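Local coordinates for protein alternansucrase (Leuconostoc mesenteroides, PDB 6HVG) that belongs to glycoside hydrolase family 70, pairing a TIM-barrel-type region and a bound calcium ion with choline-binding-type repeats, at residues Gln558-Asp563 with Gly663-Tyr668; Val589-Leu594 with Gln1232-Ser1237; Leu631-Asp636 with Gln1225-Thr1230; Gln672-Leu677 with Asp1030-His1035. All blocks are in the same frame, centred on the assembly; numbering follows the deposited sequence.

In the fold
All four interactions lie in the family 70 portion of the chain. Interactions 2 and 3 are closest, with centres about 10 Å apart. They share loop 1225-1237, folded back on itself, probably through a hydrogen bond from Gln1227 N to Gln1232 O (2.8 Å). Interaction 3 also touches interaction 1, where Val1228 packs on Ile562, and interaction 4, where Gln676 meets helix 629-642; both centres are about 14 Å from its own. Interaction 1 meets the start of helix 665-671 and interaction 4 the loop after its end. The calcium ion held by Glu575, Asp581, Asn625 and Asp1159 lies about 11, 12 and 14 Å from the side chains of Pro559, Gln590 and Ile633.

Interaction 1: Gln558-Asp563 with Gly663-Tyr668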
loop_
_atom_site.group_PDB
_atom_site.type_symbol
_atom_site.label_atom_id
_atom_site.label_comp_id
_atom_site.label_asym_id
_atom_site.label_seq_id
_atom_site.Cartn_x
_atom_site.Cartn_y
_atom_site.Cartn_z
ATOM N N GLN A 558 11.957 -14.014 7.483
ATOM C CA GLN A 558 12.441 -13.871 6.105
ATOM C C GLN A 558 13.870 -14.371 6.066
ATOM O O GLN A 558 14.425 -14.698 7.122
ATOM C CB GLN A 558 12.343 -12.434 5.610
ATOM C CG GLN A 558 13.153 -11.447 6.409
ATOM C CD GLN A 558 13.165 -10.060 5.806
ATOM O OE1 GLN A 558 12.870 -9.873 4.622
ATOM N NE2 GLN A 558 13.569 -9.079 6.609
ATOM N N PRO A 559 14.478 -14.480 4.858
ATOM C CA PRO A 559 15.841 -15.035 4.794
ATOM C C PRO A 559 16.820 -14.406 5.796
ATOM O O PRO A 559 17.447 -15.129 6.573
ATOM C CB PRO A 559 16.242 -14.785 3.349
ATOM C CG PRO A 559 14.935 -14.860 2.610
ATOM C CD PRO A 559 13.903 -14.301 3.515
ATOM N N ILE A 560 16.892 -13.080 5.826
ATOM C CA ILE A 560 17.840 -12.405 6.703
ATOM C C ILE A 560 17.433 -12.502 8.175
ATOM O O ILE A 560 18.211 -12.154 9.040
ATOM C CB ILE A 560 18.084 -10.923 6.316
ATOM C CG1 ILE A 560 16.818 -10.064 6.494
ATOM C CG2 ILE A 560 18.600 -10.814 4.887
ATOM C CD1 ILE A 560 17.068 -8.575 6.369
ATOM N N ASN A 561 16.222 -12.961 8.466
ATOM C CA ASN A 561 15.783 -13.123 9.853
ATOM C C ASN A 561 15.236 -14.490 10.111
ATOM O O ASN A 561 14.315 -14.648 10.914
ATOM C CB ASN A 561 14.701 -12.092 10.210
ATOM C CG ASN A 561 14.370 -12.091 11.689
ATOM O OD1 ASN A 561 15.253 -12.182 12.520
ATOM N ND2 ASN A 561 13.093 -12.001 12.015
ATOM N N ILE A 562 15.780 -15.484 9.427
ATOM C CA ILE A 562 15.218 -16.832 9.503
ATOM C C ILE A 562 15.258 -17.349 10.946
ATOM O O ILE A 562 14.369 -18.116 11.347
ATOM C CB ILE A 562 15.920 -17.798 8.530
ATOM C CG1 ILE A 562 15.159 -19.123 8.453
ATOM C CG2 ILE A 562 17.368 -18.002 8.944
ATOM C CD1 ILE A 562 15.612 -20.032 7.331
ATOM N N ASP A 563 16.237 -16.902 11.738
ATOM C CA ASP A 563 16.373 -17.361 13.138
ATOM C C ASP A 563 15.828 -16.383 14.203
ATOM O O ASP A 563 16.081 -16.549 15.388
ATOM C CB ASP A 563 17.838 -17.728 13.442
ATOM C CG ASP A 563 18.780 -16.520 13.431
ATOM O OD1 ASP A 563 18.337 -15.383 13.173
ATOM O OD2 ASP A 563 19.982 -16.716 13.697
ATOM N N GLY A 663 17.564 -6.478 -0.659
ATOM C CA GLY A 663 18.872 -6.292 -1.251
ATOM C C GLY A 663 19.923 -7.240 -0.719
ATOM O O GLY A 663 20.974 -7.358 -1.338
ATOM N N LYS A 664 19.662 -7.904 0.412
ATOM C CA LYS A 664 20.581 -8.892 0.957
ATOM C C LYS A 664 20.164 -10.361 0.681
ATOM O O LYS A 664 20.849 -11.287 1.129
ATOM C CB LYS A 664 20.735 -8.684 2.459
ATOM C CG LYS A 664 21.672 -7.562 2.869
ATOM C CD LYS A 664 21.688 -7.356 4.393
ATOM C CE LYS A 664 22.051 -8.649 5.143
ATOM N NZ LYS A 664 22.243 -8.532 6.621
ATOM N N ASP A 665 19.072 -10.571 -0.052
ATOM C CA ASP A 665 18.617 -11.912 -0.395
ATOM C C ASP A 665 19.568 -12.662 -1.370
ATOM O O ASP A 665 19.802 -13.850 -1.223
ATOM C CB ASP A 665 17.201 -11.861 -1.005
ATOM C CG ASP A 665 16.090 -11.712 0.037
ATOM O OD1 ASP A 665 16.402 -11.774 1.236
ATOM O OD2 ASP A 665 14.899 -11.555 -0.364
ATOM N N PRO A 666 20.100 -11.976 -2.382
ATOM C CA PRO A 666 21.043 -12.651 -3.267
ATOM C C PRO A 666 22.131 -13.418 -2.548
ATOM O O PRO A 666 22.402 -14.541 -2.900
ATOM C CB PRO A 666 21.652 -11.497 -4.051
ATOM C CG PRO A 666 20.517 -10.558 -4.195
ATOM C CD PRO A 666 19.798 -10.622 -2.863
ATOM N N GLN A 667 22.729 -12.816 -1.532
ATOM C CA GLN A 667 23.858 -13.409 -0.823
ATOM C C GLN A 667 23.394 -14.539 0.084
ATOM O O GLN A 667 24.095 -15.538 0.216
ATOM C CB GLN A 667 24.606 -12.351 0.002
ATOM C CG GLN A 667 25.373 -11.303 -0.805
ATOM C CD GLN A 667 24.477 -10.316 -1.584
ATOM O OE1 GLN A 667 23.361 -9.984 -1.159
ATOM N NE2 GLN A 667 24.944 -9.901 -2.763
ATOM N N TYR A 668 22.212 -14.392 0.693
ATOM C CA TYR A 668 21.594 -15.502 1.416
ATOM C C TYR A 668 21.404 -16.702 0.490
ATOM O O TYR A 668 21.848 -17.795 0.794
ATOM C CB TYR A 668 20.233 -15.105 1.991
ATOM C CG TYR A 668 19.532 -16.245 2.697
ATOM C CD1 TYR A 668 18.718 -17.131 1.998
ATOM C CD2 TYR A 668 19.688 -16.438 4.055
ATOM C CE1 TYR A 668 18.100 -18.190 2.639
ATOM C CE2 TYR A 668 19.063 -17.480 4.702
ATOM C CZ TYR A 668 18.271 -18.357 4.007
ATOM O OH TYR A 668 17.675 -19.396 4.687
HETATM O O HOH W 1 15.331 -11.618 3.849
#
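Pro559 sets its CB over the centre of the Tyr668 ring, 3.7 Å from the ring centroid and 12° off the ring normal, a CH-pi contact made through the face. Proline suits the place: its rigid pyrrolidine ring holds CB in position, and its compact C-H surface matches an aromatic face. The tyrosine side chain leaves its helix with CG anti to the backbone N (chi1 177°) and carries the ring past the proline, where Pro559 O lies 3.4 Å from Tyr668 CE2, to bring Tyr668 OH within 3.4 Å of Ile562 CD1. There the isoleucine chain meets the tyrosine at about a right angle.

Ile560 turns to a different partner. Its CG2 methyl rests 3.9 Å from Lys664 CB, and because the lysine chain bends at chi3 (56°), CE curls round to the same methyl. The lysine thus gives its aliphatic part to the contact while belonging to the exposed margin.

Asp665 supplies the polar element. Its OD1 lies 3.7 Å from Pro559 CB. Asp665 OD1 also accepts from water 1 at 2.8 Å, and the water accepts the N-H of Ile560, its oxygen 2.9 Å from that N. The carboxylate ends short of the amide, and one water bridges the gap.

Pro559 also touches Asp624, and Ile562 touches Ala628, both in the loop between strand 617-620 and helix 629-642. The contact lays the long connection between strands 534-537 and 580-582 against the start of helix 665-671, which follows barrel strand 657-658.

Interaction 2: Val589-Leu594 with Gln1232-Ser1237; sequences VQAEQL and QPIDAS
Helix 587-601, in the family 70 portion of the chain, receives Ile1234 from the irregular loop that runs from helix 1220-1224 to strand 1248-1252. The branched isoleucine suits a grip on a helix surface because its two arms reach different turns. Ile1234 CG2 lies 3.6 Å from Gln590 OE1, while Ile1234 CD1 meets Leu594 CD2 at 3.7 Å, one turn further along. Between them Ala591, whose small side chain lets the loop backbone come close, faces Asp1235 O, 3.3 Å from Ala591 CB. Ile633 and Phe1223, from two neighbouring helices, also touch Ile1234, so the contact is buried.

Gln590 has a chain long enough to serve as a polar link as well. Water 2 donates to its OE1, 2.8 Å away, and to Gln1232 O, 3.2 Å away, while its NE2 is held by Asn584 O and Asp629 OD2. Bonds at both ends of the amide fix its rotation.

Beyond the packed residues the loop turns on itself in an Asx turn: Asp1235 OD1 accepts from Ser1237 N at 2.8 Å, and on its syn lone pair takes Ser1237 OG, 2.6 Å away.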
loop_
_atom_site.group_PDB
_atom_site.type_symbol
_atom_site.label_atom_id
_atom_site.label_comp_id
_atom_site.label_asym_id
_atom_site.label_seq_id
_atom_site.Cartn_x
_atom_site.Cartn_y
_atom_site.Cartn_z
ATOM N N VAL A 589 1.915 -27.019 8.633
ATOM C CA VAL A 589 1.599 -26.201 7.471
ATOM C C VAL A 589 2.732 -26.311 6.452
ATOM O O VAL A 589 2.478 -26.316 5.255
ATOM C CB VAL A 589 1.351 -24.724 7.872
ATOM C CG1 VAL A 589 1.234 -23.809 6.652
ATOM C CG2 VAL A 589 0.096 -24.636 8.724
ATOM N N GLN A 590 3.968 -26.430 6.933
ATOM C CA GLN A 590 5.108 -26.642 6.057
ATOM C C GLN A 590 4.969 -27.929 5.248
ATOM O O GLN A 590 5.253 -27.944 4.048
ATOM C CB GLN A 590 6.411 -26.655 6.853
ATOM C CG GLN A 590 6.788 -25.293 7.409
ATOM C CD GLN A 590 8.099 -25.301 8.175
ATOM O OE1 GLN A 590 8.673 -26.358 8.429
ATOM N NE2 GLN A 590 8.574 -24.107 8.564
ATOM N N ALA A 591 4.522 -28.997 5.896
ATOM C CA ALA A 591 4.266 -30.275 5.211
ATOM C C ALA A 591 3.198 -30.096 4.136
ATOM O O ALA A 591 3.320 -30.650 3.040
ATOM C CB ALA A 591 3.819 -31.358 6.203
ATOM N N GLU A 592 2.148 -29.339 4.453
ATOM C CA GLU A 592 1.057 -29.119 3.506
ATOM C C GLU A 592 1.539 -28.324 2.277
ATOM O O GLU A 592 1.109 -28.574 1.160
ATOM C CB GLU A 592 -0.099 -28.415 4.202
ATOM C CG GLU A 592 -1.211 -27.972 3.275
ATOM C CD GLU A 592 -1.651 -29.052 2.311
ATOM O OE1 GLU A 592 -1.564 -30.244 2.655
ATOM O OE2 GLU A 592 -2.133 -28.679 1.230
ATOM N N GLN A 593 2.456 -27.389 2.493
ATOM C CA GLN A 593 3.019 -26.622 1.392
ATOM C C GLN A 593 3.835 -27.543 0.470
ATOM O O GLN A 593 3.877 -27.334 -0.732
ATOM C CB GLN A 593 3.902 -25.487 1.892
ATOM C CG GLN A 593 3.248 -24.456 2.770
ATOM C CD GLN A 593 2.292 -23.560 2.048
ATOM O OE1 GLN A 593 1.937 -23.749 0.887
ATOM N NE2 GLN A 593 1.882 -22.555 2.747
ATOM N N LEU A 594 4.501 -28.538 1.047
ATOM C CA LEU A 594 5.218 -29.531 0.252
ATOM C C LEU A 594 4.256 -30.412 -0.533
ATOM O O LEU A 594 4.538 -30.782 -1.667
ATOM C CB LEU A 594 6.091 -30.408 1.164
ATOM C CG LEU A 594 6.897 -31.523 0.492
ATOM C CD1 LEU A 594 7.875 -30.915 -0.511
ATOM C CD2 LEU A 594 7.599 -32.355 1.556
ATOM N N GLN A 1232 12.810 -27.948 14.201
ATOM C CA GLN A 1232 11.998 -29.155 14.050
ATOM C C GLN A 1232 11.967 -29.561 12.587
ATOM O O GLN A 1232 12.245 -28.746 11.717
ATOM C CB GLN A 1232 10.561 -28.898 14.529
ATOM C CG GLN A 1232 10.418 -28.747 16.037
ATOM C CD GLN A 1232 10.739 -30.051 16.770
ATOM O OE1 GLN A 1232 11.746 -30.147 17.483
ATOM N NE2 GLN A 1232 9.900 -31.072 16.570
ATOM N N PRO A 1233 11.637 -30.827 12.311
ATOM C CA PRO A 1233 11.375 -31.221 10.944
ATOM C C PRO A 1233 9.914 -30.951 10.583
ATOM O O PRO A 1233 9.086 -30.736 11.469
ATOM C CB PRO A 1233 11.665 -32.724 10.971
ATOM C CG PRO A 1233 11.387 -33.155 12.359
ATOM C CD PRO A 1233 11.471 -31.950 13.245
ATOM N N ILE A 1234 9.592 -30.982 9.303
ATOM C CA ILE A 1234 8.201 -30.884 8.883
ATOM C C ILE A 1234 7.415 -32.069 9.432
ATOM O O ILE A 1234 7.969 -33.161 9.679
ATOM C CB ILE A 1234 8.034 -30.800 7.347
ATOM C CG1 ILE A 1234 8.534 -32.068 6.657
ATOM C CG2 ILE A 1234 8.767 -29.582 6.781
ATOM C CD1 ILE A 1234 8.122 -32.148 5.203
ATOM N N ASP A 1235 6.123 -31.838 9.633
ATOM C CA ASP A 1235 5.272 -32.792 10.305
ATOM C C ASP A 1235 4.124 -33.188 9.387
ATOM O O ASP A 1235 3.159 -32.453 9.242
ATOM C CB ASP A 1235 4.773 -32.180 11.628
ATOM C CG ASP A 1235 3.919 -33.129 12.446
ATOM O OD1 ASP A 1235 3.731 -34.302 12.033
ATOM O OD2 ASP A 1235 3.416 -32.678 13.506
ATOM N N ALA A 1236 4.249 -34.354 8.765
ATOM C CA ALA A 1236 3.169 -34.934 7.971
ATOM C C ALA A 1236 2.228 -35.833 8.793
ATOM O O ALA A 1236 1.342 -36.486 8.227
ATOM C CB ALA A 1236 3.750 -35.712 6.790
ATOM N N SER A 1237 2.404 -35.872 10.116
ATOM C CA SER A 1237 1.548 -36.704 10.976
ATOM C C SER A 1237 0.111 -36.146 11.061
ATOM O O SER A 1237 -0.815 -36.847 11.466
ATOM C CB SER A 1237 2.158 -36.846 12.372
ATOM O OG SER A 1237 1.889 -35.702 13.166
HETATM O O HOH W 2 9.574 -27.272 10.919
#

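Interaction 3: Leu631-Asp636 with Gln1225-Thr1230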
loop_
_atom_site.group_PDB
_atom_site.type_symbol
_atom_site.label_atom_id
_atom_site.label_comp_id
_atom_site.label_asym_id
_atom_site.label_seq_id
_atom_site.Cartn_x
_atom_site.Cartn_y
_atom_site.Cartn_z
ATOM N N LEU A 631 12.007 -22.221 1.397
ATOM C CA LEU A 631 12.989 -22.287 0.333
ATOM C C LEU A 631 13.770 -23.592 0.420
ATOM O O LEU A 631 14.026 -24.244 -0.611
ATOM C CB LEU A 631 13.948 -21.092 0.384
ATOM C CG LEU A 631 13.349 -19.689 0.336
ATOM C CD1 LEU A 631 14.436 -18.650 0.195
ATOM C CD2 LEU A 631 12.365 -19.538 -0.799
ATOM N N LYS A 632 14.143 -23.960 1.647
ATOM C CA LYS A 632 14.866 -25.207 1.919
ATOM C C LYS A 632 14.002 -26.423 1.623
ATOM O O LYS A 632 14.477 -27.389 1.019
ATOM C CB LYS A 632 15.301 -25.253 3.376
ATOM C CG LYS A 632 16.380 -26.263 3.664
ATOM C CD LYS A 632 16.344 -26.731 5.104
ATOM C CE LYS A 632 17.620 -27.483 5.480
ATOM N NZ LYS A 632 17.892 -28.676 4.621
ATOM N N ILE A 633 12.732 -26.361 2.019
ATOM C CA ILE A 633 11.791 -27.445 1.754
ATOM C C ILE A 633 11.651 -27.684 0.261
ATOM O O ILE A 633 11.709 -28.820 -0.207
ATOM C CB ILE A 633 10.408 -27.163 2.375
ATOM C CG1 ILE A 633 10.505 -27.190 3.905
ATOM C CG2 ILE A 633 9.366 -28.177 1.904
ATOM C CD1 ILE A 633 9.413 -26.390 4.588
ATOM N N ALA A 634 11.460 -26.606 -0.478
ATOM C CA ALA A 634 11.377 -26.669 -1.933
ATOM C C ALA A 634 12.690 -27.168 -2.554
ATOM O O ALA A 634 12.682 -28.037 -3.422
ATOM C CB ALA A 634 11.043 -25.294 -2.481
ATOM N N GLY A 635 13.814 -26.594 -2.138
ATOM C CA GLY A 635 15.100 -26.978 -2.691
ATOM C C GLY A 635 15.391 -28.457 -2.515
ATOM O O GLY A 635 15.770 -29.162 -3.476
ATOM N N ASP A 636 15.221 -28.924 -1.279
ATOM C CA ASP A 636 15.497 -30.315 -0.924
ATOM C C ASP A 636 14.586 -31.313 -1.638
ATOM O O ASP A 636 15.016 -32.421 -1.945
ATOM C CB ASP A 636 15.418 -30.484 0.600
ATOM C CG ASP A 636 16.530 -29.733 1.321
ATOM O OD1 ASP A 636 17.350 -29.084 0.634
ATOM O OD2 ASP A 636 16.585 -29.789 2.571
ATOM N N GLN A 1225 14.702 -34.287 8.345
ATOM C CA GLN A 1225 15.621 -33.146 8.388
ATOM C C GLN A 1225 15.028 -31.942 9.109
ATOM O O GLN A 1225 13.913 -31.520 8.790
ATOM C CB GLN A 1225 15.973 -32.727 6.960
ATOM C CG GLN A 1225 16.754 -31.423 6.846
ATOM C CD GLN A 1225 18.233 -31.596 7.114
ATOM O OE1 GLN A 1225 18.843 -32.592 6.699
ATOM N NE2 GLN A 1225 18.835 -30.604 7.766
ATOM N N ASN A 1226 15.783 -31.376 10.053
ATOM C CA ASN A 1226 15.344 -30.164 10.768
ATOM C C ASN A 1226 15.435 -28.894 9.945
ATOM O O ASN A 1226 16.405 -28.669 9.239
ATOM C CB ASN A 1226 16.163 -29.925 12.032
ATOM C CG ASN A 1226 15.833 -30.896 13.134
ATOM O OD1 ASN A 1226 14.668 -31.208 13.379
ATOM N ND2 ASN A 1226 16.858 -31.376 13.813
ATOM N N GLN A 1227 14.395 -28.076 10.062
ATOM C CA GLN A 1227 14.322 -26.753 9.471
ATOM C C GLN A 1227 14.909 -25.733 10.434
ATOM O O GLN A 1227 14.839 -25.910 11.628
ATOM C CB GLN A 1227 12.857 -26.404 9.174
ATOM C CG GLN A 1227 12.200 -27.313 8.150
ATOM C CD GLN A 1227 12.845 -27.176 6.812
ATOM O OE1 GLN A 1227 13.414 -26.114 6.494
ATOM N NE2 GLN A 1227 12.773 -28.227 6.000
ATOM N N VAL A 1228 15.458 -24.651 9.910
ATOM C CA VAL A 1228 16.236 -23.723 10.706
ATOM C C VAL A 1228 15.408 -22.883 11.650
ATOM O O VAL A 1228 15.763 -22.747 12.821
ATOM C CB VAL A 1228 17.076 -22.789 9.817
ATOM C CG1 VAL A 1228 17.830 -21.736 10.650
ATOM C CG2 VAL A 1228 18.053 -23.622 8.983
ATOM N N SER A 1229 14.309 -22.311 11.158
ATOM C CA SER A 1229 13.521 -21.362 11.958
ATOM C C SER A 1229 12.872 -22.002 13.171
ATOM O O SER A 1229 12.642 -21.318 14.157
ATOM C CB SER A 1229 12.452 -20.662 11.102
ATOM O OG SER A 1229 11.288 -21.452 10.932
ATOM N N THR A 1230 12.584 -23.303 13.098
ATOM C CA THR A 1230 11.841 -24.013 14.143
ATOM C C THR A 1230 12.648 -25.001 14.990
ATOM O O THR A 1230 12.195 -25.408 16.063
ATOM C CB THR A 1230 10.694 -24.837 13.527
ATOM O OG1 THR A 1230 11.236 -25.848 12.673
ATOM C CG2 THR A 1230 9.729 -23.946 12.744
#
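Gln1227 brings its side-chain amide up to the surface of helix 629-642, where it meets two successive residues by van der Waals contact. Gln1227 OE1 lies 3.3 Å from Lys632 CD, and Gln1227 NE2 lies 3.3 Å from Ile633 CG1. A bend at chi2 (-65°) folds the glutamine chain so that the amide reaches this surface, the glutamine and isoleucine side chains crossing at about a right angle. The flat group suits the position, since the thin amide slots between the lysine and isoleucine chains, one on each side of its plane. Gln1225 adds a further touch of this kind: its CG is 3.7 Å from Lys632 NZ, the two chains again at about a right angle.

Helix 629-642 follows strand 617-620 of the parallel barrel characteristic of this family. It turns Leu631 and Ala634 onto that strand, whereas Lys632 and Ile633 look to the loop after helix 1220-1224. Ile633 is shared with a neighbouring contact, for it also packs on Leu594.

The charged interaction stays within the helix. Lys632 NZ donates to Asp636 OD2 at 2.7 Å, on the syn lone pair of that oxygen, in a salt bridge spanning one helical turn. The lysine chain starts with CG anti to the backbone N (chi1 -163°) and runs out toward the loop before its last torsion bends the ammonium group back to the aspartate. Lysine suits both tasks, offering methylenes to Gln1227 and a charge to Asp636. In the loop, a weak hydrogen bond runs from Gln1225 NE2 to Asn1226 O at 3.4 Å.

Interaction 4: Gln672-Leu677 with Asp1030-His1035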
loop_
_atom_site.group_PDB
_atom_site.type_symbol
_atom_site.label_atom_id
_atom_site.label_comp_id
_atom_site.label_asym_id
_atom_site.label_seq_id
_atom_site.Cartn_x
_atom_site.Cartn_y
_atom_site.Cartn_z
ATOM N N GLN A 672 23.024 -20.522 0.732
ATOM C CA GLN A 672 22.214 -21.720 0.831
ATOM C C GLN A 672 22.209 -22.586 -0.447
ATOM O O GLN A 672 21.430 -23.522 -0.553
ATOM C CB GLN A 672 20.798 -21.347 1.249
ATOM C CG GLN A 672 20.710 -20.611 2.581
ATOM C CD GLN A 672 21.336 -21.370 3.745
ATOM O OE1 GLN A 672 21.020 -22.531 3.984
ATOM N NE2 GLN A 672 22.210 -20.705 4.480
ATOM N N GLY A 673 23.087 -22.294 -1.399
ATOM C CA GLY A 673 23.327 -23.189 -2.537
ATOM C C GLY A 673 22.517 -22.933 -3.802
ATOM O O GLY A 673 22.493 -23.768 -4.690
ATOM N N ASN A 674 21.864 -21.773 -3.893
ATOM C CA ASN A 674 21.108 -21.406 -5.078
ATOM C C ASN A 674 20.100 -22.459 -5.564
ATOM O O ASN A 674 20.079 -22.798 -6.734
ATOM C CB ASN A 674 22.087 -21.043 -6.195
ATOM C CG ASN A 674 22.907 -19.819 -5.856
ATOM O OD1 ASN A 674 22.393 -18.706 -5.786
ATOM N ND2 ASN A 674 24.184 -20.011 -5.670
ATOM N N ALA A 675 19.268 -22.975 -4.665
ATOM C CA ALA A 675 18.210 -23.941 -5.033
ATOM C C ALA A 675 17.167 -23.346 -5.980
ATOM O O ALA A 675 16.576 -24.050 -6.786
ATOM C CB ALA A 675 17.537 -24.487 -3.784
ATOM N N GLN A 676 16.936 -22.047 -5.863
ATOM C CA GLN A 676 16.140 -21.287 -6.831
ATOM C C GLN A 676 16.935 -20.029 -7.172
ATOM O O GLN A 676 17.687 -19.528 -6.334
ATOM C CB GLN A 676 14.788 -20.871 -6.248
ATOM C CG GLN A 676 13.925 -22.002 -5.710
ATOM C CD GLN A 676 14.244 -22.370 -4.266
ATOM O OE1 GLN A 676 14.816 -21.569 -3.524
ATOM N NE2 GLN A 676 13.955 -23.621 -3.891
ATOM N N LEU A 677 16.772 -19.521 -8.388
ATOM C CA LEU A 677 17.511 -18.343 -8.813
ATOM C C LEU A 677 17.012 -17.071 -8.142
ATOM O O LEU A 677 15.824 -16.785 -8.168
ATOM C CB LEU A 677 17.431 -18.163 -10.328
ATOM C CG LEU A 677 18.063 -19.261 -11.173
ATOM C CD1 LEU A 677 17.771 -18.947 -12.631
ATOM C CD2 LEU A 677 19.556 -19.383 -10.914
ATOM N N ASP A 1030 30.732 -28.179 -4.854
ATOM C CA ASP A 1030 30.326 -27.065 -3.979
ATOM C C ASP A 1030 28.980 -27.231 -3.275
ATOM O O ASP A 1030 28.689 -26.459 -2.390
ATOM C CB ASP A 1030 30.340 -25.732 -4.743
ATOM C CG ASP A 1030 29.368 -25.702 -5.924
ATOM O OD1 ASP A 1030 28.940 -26.778 -6.399
ATOM O OD2 ASP A 1030 29.034 -24.586 -6.373
ATOM N N GLY A 1031 28.147 -28.185 -3.696
ATOM C CA GLY A 1031 26.876 -28.474 -3.008
ATOM C C GLY A 1031 25.698 -27.707 -3.622
ATOM O O GLY A 1031 24.522 -28.069 -3.417
ATOM N N SER A 1032 26.035 -26.646 -4.371
ATOM C CA SER A 1032 25.091 -25.746 -4.986
ATOM C C SER A 1032 24.331 -26.403 -6.141
ATOM O O SER A 1032 24.802 -27.359 -6.747
ATOM C CB SER A 1032 25.847 -24.489 -5.443
ATOM O OG SER A 1032 24.989 -23.567 -6.094
ATOM N N VAL A 1033 23.141 -25.877 -6.420
ATOM C CA VAL A 1033 22.296 -26.340 -7.498
ATOM C C VAL A 1033 22.625 -25.571 -8.783
ATOM O O VAL A 1033 23.212 -26.135 -9.700
ATOM C CB VAL A 1033 20.801 -26.195 -7.134
ATOM C CG1 VAL A 1033 19.894 -26.474 -8.329
ATOM C CG2 VAL A 1033 20.456 -27.129 -6.002
ATOM N N PHE A 1034 22.223 -24.307 -8.859
ATOM C CA PHE A 1034 22.483 -23.525 -10.049
ATOM C C PHE A 1034 23.907 -22.977 -10.060
ATOM O O PHE A 1034 24.505 -22.734 -9.009
ATOM C CB PHE A 1034 21.446 -22.413 -10.203
ATOM C CG PHE A 1034 20.093 -22.924 -10.568
ATOM C CD1 PHE A 1034 19.864 -23.464 -11.822
ATOM C CD2 PHE A 1034 19.052 -22.898 -9.653
ATOM C CE1 PHE A 1034 18.606 -23.954 -12.153
ATOM C CE2 PHE A 1034 17.803 -23.386 -9.963
ATOM C CZ PHE A 1034 17.566 -23.905 -11.211
ATOM N N HIS A 1035 24.444 -22.816 -11.269
ATOM C CA HIS A 1035 25.768 -22.236 -11.457
ATOM C C HIS A 1035 25.716 -21.270 -12.616
ATOM O O HIS A 1035 25.229 -21.637 -13.679
ATOM C CB HIS A 1035 26.822 -23.318 -11.708
ATOM C CG HIS A 1035 27.001 -24.261 -10.565
ATOM N ND1 HIS A 1035 26.350 -25.472 -10.504
ATOM C CD2 HIS A 1035 27.711 -24.152 -9.421
ATOM C CE1 HIS A 1035 26.658 -26.075 -9.373
ATOM N NE2 HIS A 1035 27.468 -25.286 -8.691
#
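Phe1034 takes Leu677 over one face of its ring, with Leu677 CG 4.2 Å from the ring centroid and 17° off the normal, a CH-pi contact; Leu677 CD2 reaches 3.6 Å to Phe1034 CG. The opposite face is met by CG1 of the adjoining Val1033. Its edge turns to backbone oxygens: Asn674 O is 3.1 Å from Phe1034 CD2, and Ala675 O is 3.5 Å from Phe1034 CE2. A phenylalanine fits because its slightly positive rim can face carbonyls while its faces take hydrocarbon.

The backbones are tied as well. Val1033 N donates to Gly673 O at 2.8 Å in a nearly straight bond (170°), and Phe1034 N makes a weak one to Asn674 O. Ser1032 OG, placed anti to its own backbone N, lies 2.9 Å from Gly673 O and 3.1 Å from Phe1034 O, with a single proton for the two; a short hydroxyl side chain can meet both. Asn674 hydrogen-bonds through ND2 to Asn670 OD1.

His1035 NE2 donates to both oxygens of Asp1030, nearly in the ring plane; Asp1030 is poorly ordered, so this forked bond is less certain in detail. Lys741 forms a salt bridge with the same carboxylate.

Gly673, with phi 93°, is the C-prime residue of a Schellman motif that ends helix 665-671; glycine tolerates this angle, where a CB would press on the preceding carbonyl O. Its N bonds to Asn670 O, and Asn674 N to Val669 O. Just beyond, Leu677 pairs through its backbone with Leu658, where strands 678-679 and 657-658 close the family's (beta/alpha)8 barrel.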